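Local coordinates for hypothetical protein Atu2299 (Agrobacterium tumefaciens, PDB 2HLY) that is of unknown function but belongs to the DUF2026 family, which is grouped with the papain-like clan CA peptidases, so a related fold is likely, at residues F44-Y50 with A169-K175; I8-F14 with K118-R122; I16-N21 with Y37-G42; M180-L184 with T195-T199. One frame throughout, in Å; residues are numbered along the deposited sequence. Where two conformers were deposited one is given.

Contact 1 of 4, residues F44-Y50 with A169-K175; sequences FILQQHY and AANWFRK
His49 leans from helix 31-50 toward the place where helix 160-172 gives out, and Phe173, the first residue past that helix, meets it. His49 CB comes first, 4.0 Å from Phe173 CE2. With CG anti to the carbonyl carbon (chi1 -71°) the ring is carried to Phe173, and chi2 (-96°) turns its face there; His49 CG lies 3.6 Å from Phe173 CD2. The planes are perpendicular: a T-shaped stack with phenylalanine as the edge and histidine as the face. Phe173 CD2 stands over the middle of the imidazole, so His49 ND1 also borders that edge, while His49 CE1 passes 3.3 Å from Phe173 O. At the tip, His49 NE2 donates to Ala170 O at 2.8 Å, nearly straight (163°), on a lone pair of the carbonyl and within the imidazole plane. Stack and bond together fix the rotation of the ring. The backbone is used as well: Lys175 NZ bonds His49 O at 3.1 Å, tilted out of the carbonyl plane. The extended chain of Lys175 passes Tyr50 OH and brings CE and NZ over one face of the ring, in CH-pi and cation-pi contacts. One turn earlier, Ile45 CG2 sits over the Phe173 face, and Phe44 CE2 touches Ala170 CB at 3.6 Å. Ile16 of helix 10-24 packs on both Ile45 and Phe173, so three helices converge here, while Leu46 reaches Val92 and Ala94 of strand 89-94.

Contact 2 of 4, residues I8-F14 with K118-R122; sequences IKQTDYF and KMFQR
A Met-aromatic contact between Met119 and Tyr13 joins the first turn of helix 10-24 to the residue leading into strand 120-123, an outermost strand of the four-stranded antiparallel sheet. Met119 lays its chain across the phenol: CG stands over the ring centre, 3.4 Å from the Tyr13 centroid, and SD follows at 4.0 Å from that centroid, further from the ring normal. The bend at chi3 (75°) then turns the methyl CE toward Gln10, 3.9 Å from its CB. Phe14 meets the same residue from another direction, its CZ close to the backbone N and CB of Met119. Gln121 grips both backbone polar groups of Ile8, which lies just ahead of the helix. Its fully extended chain carries the amide out far enough for OE1 to accept from Ile8 N at 3.0 Å, on a lone pair in the amide plane. NE2 of Gln121 returns a hydrogen bond to Ile8 O at 2.9 Å, again close to its own amide plane. This pair of bonds holds the amide flat and sets which end faces which, and a weak bond from NE2 to Met119 SD ties the two halves of the contact together. The far end of Tyr13 is pinned too: its OH is hydrogen-bonded to Asp100 O in the adjacent strand 97-100, and Phe120 N donates to Tyr13 OH at 3.1 Å, practically straight at 175°.

Contact 3 of 4, residues I16-N21 with Y37-G42; sequences IYRVIN and YFSTFG
Helices 10-24 and 31-50 follow each other in the chain, and their segments cross with axes 10.1 Å apart at closest and 116° between their directions. No hydrogen bond spans this buried helix-helix crossing, and Ile20 and Phe38 carry most of it. The two branches of Ile20 divide the work. CG2, anti to the backbone N, presses on the phenyl group of Phe38, 3.6 Å from Phe38 CD1. The other branch runs toward the opposing backbone, where Ile20 CD1 reaches Gly42 N at 3.6 Å and Phe41 CB at 3.8 Å. Gly42 presents bare main chain at this point, and Ile16 CG2 also comes up to its CA, 4.3 Å away. Phe38 turns its ring back toward helix 10-24, beside Tyr17. The two rings are almost parallel, 7° apart in plane, but offset until little of one lies over the other, with centroids 5.5 Å apart. Asn21 runs alongside Phe38 in the same direction, its amide near-parallel to the ring; ND2 is hydrogen-bonded to Thr199 OG1. The aromatic pair is thus joined at its rims, where Tyr17 CD1 comes within 3.4 Å of Phe38 CE1.

Contact 4 of 4, residues M180-L184 with T195-T199; sequences MAASL and TVPLT
Leu184 and Val196 form the tight end of this beta hairpin, built from strands 183-187 and 193-197. They are an antiparallel hydrogen-bonded pair: Leu184 N donates to Val196 O at 2.9 Å, and Val196 N donates back to Leu184 O at 2.8 Å, the second bond lying nearly along the C=O axis. The next pair, Ser183 with Pro197, is non-hydrogen-bonded, with the CA atoms only 4.0 Å apart. Proline has no N-H to give, and at this position the pairing asks for none; Val196 O, which already accepts from Leu184 N, also receives a CA-H...O contact from Ser183 CA. Leu184 and Val196 put their side chains on one face of the ribbon, where Leu184 packs on Val168 and Trp172 of helix 160-172. The face bearing Ser183 and Pro197 is much looser, and Pro197 is exposed there. Side-chain contact on this side is thin: Ser183 OG, held between the backbone N and the carbonyl carbon (chi1 70°), comes no closer than 3.7 Å to CG2 of the exposed Thr195. Past the strands the segments stay joined, as Leu198 N donates to Ala182 O at 3.0 Å and almost straight, 175°. Leu198 also directs its side chain inward, onto Trp172, with CD1 3.4 Å from Ala181 O, an oxygen that accepts from Trp172 NE1. On the solvent side a water completes the junction, donating both to Ala182 O at 2.9 Å and to Leu198 O.

Overall arrangement
Contacts 1, 2 and 3 meet around helix 10-24. Contacts 1 and 3 share helix 31-50 and have centres about 10 Å apart; Phe173 CE1 touches Ile16 CG1 at 3.5 Å. Contact 2 adjoins contact 1 where Tyr50 CE1 packs on Ile8 CG2, the two having centres about 14 Å apart. Contact 4 sits at the periphery, about 19 Å from the chain centre. Trp172 joins it to contact 1, while Arg18 NH1 reaches Thr199 O at 2.9 Å and so connects it to contact 3. Contacts 2 and 4 do not touch, their centres being about 20 Å apart. No ligand or established active site marks any of the four.

Contact 1 of 4, residues F44-Y50 with A169-K175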
# COMPACT_ATOMS: atom_id res chain seq x y z
N PHE A 44 -6.04 1.88 7.98
CA PHE A 44 -6.89 1.37 9.06
C PHE A 44 -6.05 0.68 10.13
O PHE A 44 -6.24 0.91 11.34
CB PHE A 44 -7.94 0.42 8.49
CG PHE A 44 -8.94 -0.07 9.51
CD1 PHE A 44 -9.69 0.84 10.27
CD2 PHE A 44 -9.16 -1.43 9.68
CE1 PHE A 44 -10.62 0.37 11.22
CE2 PHE A 44 -10.08 -1.90 10.62
CZ PHE A 44 -10.81 -1.00 11.38
N ILE A 45 -5.11 -0.15 9.69
CA ILE A 45 -4.24 -0.83 10.63
C ILE A 45 -3.41 0.19 11.42
O ILE A 45 -3.24 0.07 12.64
CB ILE A 45 -3.34 -1.84 9.89
CG1 ILE A 45 -4.21 -3.00 9.38
CG2 ILE A 45 -2.18 -2.30 10.79
CD1 ILE A 45 -3.50 -3.97 8.37
N LEU A 46 -2.90 1.23 10.75
CA LEU A 46 -2.15 2.25 11.46
C LEU A 46 -3.00 2.98 12.50
O LEU A 46 -2.55 3.23 13.62
CB LEU A 46 -1.54 3.26 10.49
CG LEU A 46 -0.44 2.69 9.60
CD1 LEU A 46 -0.04 3.77 8.59
CD2 LEU A 46 0.77 2.24 10.42
N GLN A 47 -4.22 3.34 12.11
CA GLN A 47 -5.15 3.98 13.04
C GLN A 47 -5.40 3.10 14.27
O GLN A 47 -5.33 3.56 15.41
CB GLN A 47 -6.47 4.24 12.34
CG GLN A 47 -6.39 5.38 11.36
CD GLN A 47 -7.57 5.38 10.40
OE1 GLN A 47 -8.60 4.74 10.66
NE2 GLN A 47 -7.42 6.09 9.30
N GLN A 48 -5.66 1.82 14.02
CA GLN A 48 -6.09 0.89 15.08
C GLN A 48 -4.96 0.41 15.98
O GLN A 48 -5.18 0.23 17.19
CB GLN A 48 -6.83 -0.32 14.47
CG GLN A 48 -8.18 0.02 13.88
CD GLN A 48 -9.16 0.46 14.94
OE1 GLN A 48 -9.22 -0.13 16.02
NE2 GLN A 48 -9.92 1.52 14.66
N HIS A 49 -3.78 0.21 15.41
CA HIS A 49 -2.63 -0.34 16.16
C HIS A 49 -1.57 0.67 16.60
O HIS A 49 -0.82 0.39 17.55
CB HIS A 49 -1.95 -1.43 15.35
CG HIS A 49 -2.76 -2.68 15.25
ND1 HIS A 49 -2.57 -3.75 16.11
CD2 HIS A 49 -3.76 -3.03 14.42
CE1 HIS A 49 -3.41 -4.72 15.77
NE2 HIS A 49 -4.15 -4.31 14.76
N TYR A 50 -1.48 1.80 15.90
CA TYR A 50 -0.43 2.80 16.16
C TYR A 50 -0.99 4.13 16.65
O TYR A 50 -0.22 5.01 17.07
CB TYR A 50 0.44 3.02 14.91
CG TYR A 50 1.29 1.84 14.55
CD1 TYR A 50 2.64 1.80 14.91
CD2 TYR A 50 0.75 0.73 13.88
CE1 TYR A 50 3.44 0.69 14.61
CE2 TYR A 50 1.53 -0.35 13.57
CZ TYR A 50 2.88 -0.38 13.93
OH TYR A 50 3.65 -1.48 13.62
N ALA A 169 -8.19 -7.86 8.49
CA ALA A 169 -6.83 -7.33 8.40
C ALA A 169 -6.35 -6.78 9.74
O ALA A 169 -5.26 -7.12 10.20
CB ALA A 169 -6.73 -6.26 7.33
N ALA A 170 -7.17 -5.93 10.36
CA ALA A 170 -6.78 -5.31 11.63
C ALA A 170 -6.65 -6.34 12.74
O ALA A 170 -5.87 -6.18 13.68
CB ALA A 170 -7.76 -4.22 12.02
N ASN A 171 -7.43 -7.41 12.65
CA ASN A 171 -7.40 -8.43 13.68
C ASN A 171 -6.33 -9.50 13.49
O ASN A 171 -5.89 -10.14 14.47
CB ASN A 171 -8.80 -8.99 13.86
CG ASN A 171 -9.65 -8.06 14.70
OD1 ASN A 171 -9.40 -7.88 15.89
ND2 ASN A 171 -10.64 -7.43 14.08
N TRP A 172 -5.87 -9.67 12.25
CA TRP A 172 -4.79 -10.60 11.90
C TRP A 172 -3.43 -9.99 12.28
O TRP A 172 -2.57 -10.67 12.87
CB TRP A 172 -4.80 -10.86 10.40
CG TRP A 172 -4.19 -12.19 9.97
CD1 TRP A 172 -3.37 -13.02 10.71
CD2 TRP A 172 -4.35 -12.80 8.70
NE1 TRP A 172 -3.05 -14.15 9.95
CE2 TRP A 172 -3.62 -14.02 8.71
CE3 TRP A 172 -5.05 -12.44 7.53
CZ2 TRP A 172 -3.60 -14.89 7.61
CZ3 TRP A 172 -5.02 -13.29 6.43
CH2 TRP A 172 -4.28 -14.51 6.48
N PHE A 173 -3.22 -8.73 11.92
CA PHE A 173 -1.96 -8.05 12.20
C PHE A 173 -1.66 -7.98 13.69
O PHE A 173 -2.53 -7.63 14.48
CB PHE A 173 -1.97 -6.63 11.62
CG PHE A 173 -0.78 -5.81 12.03
CD1 PHE A 173 0.46 -6.03 11.42
CD2 PHE A 173 -0.86 -4.90 13.08
CE1 PHE A 173 1.58 -5.29 11.82
CE2 PHE A 173 0.25 -4.17 13.50
CZ PHE A 173 1.48 -4.37 12.86
N ARG A 174 -0.41 -8.31 14.06
CA ARG A 174 0.13 -8.12 15.41
C ARG A 174 1.52 -7.54 15.24
O ARG A 174 2.23 -7.92 14.30
CB ARG A 174 0.23 -9.45 16.17
CG ARG A 174 -1.10 -10.12 16.44
CD ARG A 174 -0.95 -11.51 17.01
NE ARG A 174 -2.28 -12.12 17.00
CZ ARG A 174 -3.09 -12.21 18.06
NH1 ARG A 174 -4.29 -12.76 17.93
NH2 ARG A 174 -2.69 -11.77 19.25
N LYS A 175 1.92 -6.65 16.14
CA LYS A 175 3.29 -6.13 16.07
C LYS A 175 4.28 -7.23 16.43
O LYS A 175 4.02 -8.07 17.29
CB LYS A 175 3.48 -4.92 16.98
CG LYS A 175 2.67 -3.72 16.59
CD LYS A 175 2.85 -2.58 17.56
CE LYS A 175 1.84 -1.48 17.32
NZ LYS A 175 2.05 -0.36 18.26

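Contact 2 of 4, residues I8-F14 with K118-R122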
# COMPACT_ATOMS: atom_id res chain seq x y z
N ILE A 8 6.64 2.96 11.62
CA ILE A 8 6.52 1.52 11.81
C ILE A 8 7.83 0.83 11.50
O ILE A 8 8.54 1.20 10.55
CB ILE A 8 5.36 0.91 11.01
CG1 ILE A 8 5.54 1.13 9.53
CG2 ILE A 8 4.02 1.53 11.43
CD1 ILE A 8 4.48 0.34 8.67
N LYS A 9 8.17 -0.16 12.34
CA LYS A 9 9.36 -0.96 12.09
C LYS A 9 9.26 -1.65 10.73
O LYS A 9 8.17 -2.04 10.30
CB LYS A 9 9.55 -2.01 13.19
CG LYS A 9 9.93 -1.46 14.53
CD LYS A 9 10.23 -2.62 15.45
CE LYS A 9 10.22 -2.22 16.90
NZ LYS A 9 10.16 -3.48 17.69
N GLN A 10 10.40 -1.83 10.07
CA GLN A 10 10.43 -2.50 8.76
C GLN A 10 9.72 -3.85 8.82
O GLN A 10 8.91 -4.20 7.95
CB GLN A 10 11.87 -2.65 8.24
CG GLN A 10 11.92 -3.39 6.92
CD GLN A 10 13.31 -3.48 6.32
OE1 GLN A 10 13.92 -2.46 5.99
NE2 GLN A 10 13.80 -4.70 6.16
N THR A 11 10.01 -4.63 9.85
CA THR A 11 9.44 -5.96 9.92
C THR A 11 7.91 -5.90 10.01
O THR A 11 7.22 -6.75 9.44
CB THR A 11 10.08 -6.81 11.04
OG1 THR A 11 9.79 -8.19 10.82
CG2 THR A 11 9.62 -6.34 12.43
N ASP A 12 7.40 -4.89 10.71
CA ASP A 12 5.95 -4.72 10.88
C ASP A 12 5.30 -4.18 9.61
O ASP A 12 4.16 -4.54 9.26
CB ASP A 12 5.69 -3.83 12.10
CG ASP A 12 6.04 -4.53 13.41
OD1 ASP A 12 5.83 -5.76 13.49
OD2 ASP A 12 6.54 -3.86 14.35
N TYR A 13 6.01 -3.33 8.90
CA TYR A 13 5.57 -2.91 7.57
C TYR A 13 5.36 -4.14 6.69
O TYR A 13 4.35 -4.26 6.00
CB TYR A 13 6.61 -1.98 6.96
CG TYR A 13 6.41 -1.69 5.47
CD1 TYR A 13 5.79 -0.51 5.04
CD2 TYR A 13 6.87 -2.58 4.51
CE1 TYR A 13 5.62 -0.23 3.68
CE2 TYR A 13 6.71 -2.32 3.15
CZ TYR A 13 6.11 -1.14 2.74
OH TYR A 13 6.01 -0.90 1.39
N PHE A 14 6.33 -5.06 6.69
CA PHE A 14 6.17 -6.27 5.90
C PHE A 14 5.01 -7.14 6.39
O PHE A 14 4.32 -7.74 5.57
CB PHE A 14 7.48 -7.05 5.83
CG PHE A 14 8.53 -6.42 4.95
CD1 PHE A 14 8.20 -5.90 3.69
CD2 PHE A 14 9.86 -6.34 5.38
CE1 PHE A 14 9.19 -5.33 2.87
CE2 PHE A 14 10.84 -5.77 4.56
CZ PHE A 14 10.50 -5.26 3.32
N LYS A 118 10.84 -4.01 -1.97
CA LYS A 118 11.38 -3.39 -0.76
C LYS A 118 10.33 -2.51 -0.07
O LYS A 118 9.32 -2.16 -0.67
CB LYS A 118 12.63 -2.53 -1.07
CG LYS A 118 13.78 -3.24 -1.77
CD LYS A 118 14.97 -2.29 -1.89
CE LYS A 118 16.08 -2.89 -2.75
NZ LYS A 118 17.30 -2.04 -2.69
N MET A 119 10.59 -2.16 1.19
CA MET A 119 9.70 -1.24 1.90
C MET A 119 9.77 0.18 1.33
O MET A 119 10.86 0.67 1.05
CB MET A 119 10.10 -1.19 3.37
CG MET A 119 9.38 -0.10 4.14
SD MET A 119 9.62 -0.09 5.91
CE MET A 119 11.28 0.57 6.03
N PHE A 120 8.61 0.84 1.22
CA PHE A 120 8.59 2.29 1.02
C PHE A 120 7.93 3.00 2.21
O PHE A 120 6.72 2.93 2.40
CB PHE A 120 7.90 2.74 -0.28
CG PHE A 120 8.09 4.20 -0.53
CD1 PHE A 120 9.23 4.66 -1.19
CD2 PHE A 120 7.19 5.13 0.01
CE1 PHE A 120 9.46 6.04 -1.37
CE2 PHE A 120 7.42 6.51 -0.14
CZ PHE A 120 8.55 6.95 -0.84
N GLN A 121 8.76 3.69 2.99
CA GLN A 121 8.30 4.47 4.14
C GLN A 121 9.33 5.60 4.29
O GLN A 121 10.48 5.36 4.68
CB GLN A 121 8.26 3.60 5.40
CG GLN A 121 7.83 4.40 6.65
CD GLN A 121 7.86 3.64 7.96
OE1 GLN A 121 7.49 4.21 8.99
NE2 GLN A 121 8.28 2.37 7.94
N ARG A 122 8.90 6.82 3.96
CA ARG A 122 9.83 7.98 3.94
C ARG A 122 9.09 9.23 4.42
O ARG A 122 7.88 9.33 4.25
CB ARG A 122 10.39 8.21 2.53
CG ARG A 122 11.15 7.03 1.90
CD ARG A 122 12.04 7.48 0.73
NE ARG A 122 13.05 8.40 1.21
CZ ARG A 122 13.45 9.52 0.59
NH1 ARG A 122 12.95 9.88 -0.60
NH2 ARG A 122 14.35 10.31 1.17

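Contact 3 of 4, residues I16-N21 with Y37-G42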
# COMPACT_ATOMS: atom_id res chain seq x y z
N ILE A 16 2.26 -6.05 7.57
CA ILE A 16 1.06 -5.37 7.06
C ILE A 16 0.86 -5.68 5.58
O ILE A 16 -0.23 -6.08 5.15
CB ILE A 16 1.09 -3.84 7.32
CG1 ILE A 16 1.03 -3.58 8.83
CG2 ILE A 16 -0.06 -3.14 6.59
CD1 ILE A 16 1.34 -2.12 9.24
N TYR A 17 1.93 -5.54 4.81
CA TYR A 17 1.88 -5.91 3.40
C TYR A 17 1.40 -7.36 3.26
O TYR A 17 0.50 -7.64 2.47
CB TYR A 17 3.23 -5.69 2.68
CG TYR A 17 3.27 -6.46 1.36
CD1 TYR A 17 2.69 -5.93 0.20
CD2 TYR A 17 3.82 -7.74 1.30
CE1 TYR A 17 2.68 -6.65 -0.99
CE2 TYR A 17 3.82 -8.47 0.10
CZ TYR A 17 3.25 -7.92 -1.02
OH TYR A 17 3.22 -8.64 -2.22
N ARG A 18 2.01 -8.26 4.03
CA ARG A 18 1.68 -9.69 3.89
C ARG A 18 0.20 -9.96 4.19
O ARG A 18 -0.45 -10.69 3.44
CB ARG A 18 2.59 -10.54 4.77
CG ARG A 18 2.57 -12.02 4.38
CD ARG A 18 3.46 -12.85 5.30
NE ARG A 18 4.87 -12.44 5.29
CZ ARG A 18 5.77 -12.81 4.38
NH1 ARG A 18 5.42 -13.61 3.37
NH2 ARG A 18 7.03 -12.38 4.48
N VAL A 19 -0.32 -9.35 5.25
CA VAL A 19 -1.72 -9.51 5.63
C VAL A 19 -2.65 -9.06 4.51
O VAL A 19 -3.56 -9.79 4.10
CB VAL A 19 -2.04 -8.78 6.95
CG1 VAL A 19 -3.56 -8.65 7.16
CG2 VAL A 19 -1.38 -9.51 8.11
N ILE A 20 -2.42 -7.85 4.01
CA ILE A 20 -3.30 -7.29 2.99
C ILE A 20 -3.20 -8.10 1.70
O ILE A 20 -4.22 -8.42 1.06
CB ILE A 20 -2.99 -5.80 2.73
CG1 ILE A 20 -3.12 -5.00 4.03
CG2 ILE A 20 -3.89 -5.26 1.60
CD1 ILE A 20 -2.59 -3.57 3.95
N ASN A 21 -1.97 -8.45 1.33
CA ASN A 21 -1.76 -9.24 0.12
C ASN A 21 -2.49 -10.58 0.20
O ASN A 21 -3.08 -11.05 -0.77
CB ASN A 21 -0.28 -9.51 -0.08
CG ASN A 21 0.02 -10.08 -1.44
OD1 ASN A 21 -0.39 -9.52 -2.46
ND2 ASN A 21 0.70 -11.22 -1.47
N TYR A 37 -6.72 -0.88 -1.90
CA TYR A 37 -6.78 -1.76 -0.74
C TYR A 37 -5.56 -1.62 0.15
O TYR A 37 -5.69 -1.56 1.37
CB TYR A 37 -6.91 -3.22 -1.17
CG TYR A 37 -8.30 -3.61 -1.62
CD1 TYR A 37 -9.27 -3.98 -0.69
CD2 TYR A 37 -8.65 -3.61 -2.97
CE1 TYR A 37 -10.55 -4.36 -1.09
CE2 TYR A 37 -9.92 -3.98 -3.38
CZ TYR A 37 -10.87 -4.35 -2.43
OH TYR A 37 -12.15 -4.73 -2.82
N PHE A 38 -4.37 -1.60 -0.45
CA PHE A 38 -3.17 -1.44 0.36
C PHE A 38 -3.22 -0.15 1.16
O PHE A 38 -2.86 -0.14 2.33
CB PHE A 38 -1.89 -1.49 -0.50
CG PHE A 38 -1.49 -2.90 -0.86
CD1 PHE A 38 -0.99 -3.76 0.11
CD2 PHE A 38 -1.61 -3.36 -2.16
CE1 PHE A 38 -0.62 -5.07 -0.21
CE2 PHE A 38 -1.24 -4.67 -2.50
CZ PHE A 38 -0.75 -5.52 -1.52
N SER A 39 -3.72 0.92 0.56
CA SER A 39 -3.69 2.22 1.23
C SER A 39 -4.78 2.39 2.28
O SER A 39 -4.52 2.93 3.36
CB SER A 39 -3.75 3.33 0.21
OG SER A 39 -2.58 3.27 -0.59
N THR A 40 -5.99 1.94 1.97
CA THR A 40 -7.07 2.03 2.97
C THR A 40 -6.91 1.01 4.11
O THR A 40 -7.09 1.37 5.29
CB THR A 40 -8.46 1.93 2.36
OG1 THR A 40 -8.59 0.69 1.67
CG2 THR A 40 -8.71 3.09 1.38
N PHE A 41 -6.58 -0.24 3.77
CA PHE A 41 -6.36 -1.24 4.84
C PHE A 41 -5.12 -0.89 5.68
O PHE A 41 -5.12 -1.07 6.91
CB PHE A 41 -6.22 -2.65 4.26
CG PHE A 41 -7.52 -3.27 3.78
CD1 PHE A 41 -8.56 -2.49 3.27
CD2 PHE A 41 -7.68 -4.65 3.82
CE1 PHE A 41 -9.75 -3.09 2.82
CE2 PHE A 41 -8.85 -5.24 3.37
CZ PHE A 41 -9.88 -4.46 2.86
N GLY A 42 -4.06 -0.43 5.02
CA GLY A 42 -2.86 0.03 5.74
C GLY A 42 -3.17 1.17 6.70
O GLY A 42 -2.79 1.13 7.87

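Contact 4 of 4, residues M180-L184 with T195-T199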
# COMPACT_ATOMS: atom_id res chain seq x y z
N MET A 180 1.63 -14.42 14.86
CA MET A 180 0.40 -14.28 14.05
C MET A 180 -0.11 -15.61 13.53
O MET A 180 0.67 -16.54 13.28
CB MET A 180 0.65 -13.34 12.86
CG MET A 180 0.67 -11.87 13.24
SD MET A 180 1.36 -10.80 11.95
CE MET A 180 0.24 -11.08 10.58
N ALA A 181 -1.43 -15.73 13.36
CA ALA A 181 -2.00 -16.94 12.75
C ALA A 181 -1.45 -17.17 11.35
O ALA A 181 -1.37 -16.24 10.55
CB ALA A 181 -3.52 -16.85 12.70
N ALA A 182 -1.06 -18.41 11.06
CA ALA A 182 -0.57 -18.79 9.74
C ALA A 182 -1.68 -18.74 8.70
O ALA A 182 -1.43 -18.56 7.50
CB ALA A 182 0.03 -20.18 9.79
N SER A 183 -2.91 -18.95 9.15
CA SER A 183 -4.08 -18.86 8.29
C SER A 183 -5.27 -18.50 9.16
O SER A 183 -5.25 -18.72 10.37
CB SER A 183 -4.33 -20.18 7.55
OG SER A 183 -4.76 -21.19 8.44
N LEU A 184 -6.31 -17.95 8.53
CA LEU A 184 -7.53 -17.59 9.23
C LEU A 184 -8.74 -18.15 8.55
O LEU A 184 -8.77 -18.28 7.32
CB LEU A 184 -7.68 -16.07 9.31
CG LEU A 184 -6.87 -15.32 10.36
CD1 LEU A 184 -7.31 -13.88 10.37
CD2 LEU A 184 -7.04 -15.94 11.74
N THR A 195 -10.72 -20.66 4.29
CA THR A 195 -9.41 -20.52 4.93
C THR A 195 -8.53 -19.61 4.07
O THR A 195 -8.40 -19.82 2.87
CB THR A 195 -8.71 -21.88 5.17
OG1 THR A 195 -9.53 -22.67 6.04
CG2 THR A 195 -7.34 -21.69 5.84
N VAL A 196 -7.96 -18.59 4.70
CA VAL A 196 -7.06 -17.68 3.99
C VAL A 196 -5.66 -17.81 4.61
O VAL A 196 -5.47 -17.47 5.77
CB VAL A 196 -7.58 -16.22 4.05
CG1 VAL A 196 -6.68 -15.30 3.23
CG2 VAL A 196 -9.02 -16.12 3.53
N PRO A 197 -4.68 -18.34 3.85
CA PRO A 197 -3.33 -18.45 4.38
C PRO A 197 -2.51 -17.20 4.15
O PRO A 197 -2.76 -16.45 3.20
CB PRO A 197 -2.73 -19.57 3.52
CG PRO A 197 -3.40 -19.43 2.22
CD PRO A 197 -4.78 -18.88 2.48
N LEU A 198 -1.52 -16.97 5.00
CA LEU A 198 -0.55 -15.91 4.70
C LEU A 198 0.24 -16.29 3.46
O LEU A 198 0.66 -17.45 3.32
CB LEU A 198 0.40 -15.72 5.88
CG LEU A 198 -0.12 -14.97 7.12
CD1 LEU A 198 0.86 -15.12 8.28
CD2 LEU A 198 -0.42 -13.50 6.82
N THR A 199 0.43 -15.35 2.55
CA THR A 199 1.27 -15.59 1.37
C THR A 199 2.74 -15.73 1.81
O THR A 199 3.11 -15.37 2.92
CB THR A 199 1.09 -14.49 0.29
OG1 THR A 199 1.37 -13.21 0.86
CG2 THR A 199 -0.35 -14.50 -0.25
O HOH W 1 0.72 -19.35 5.66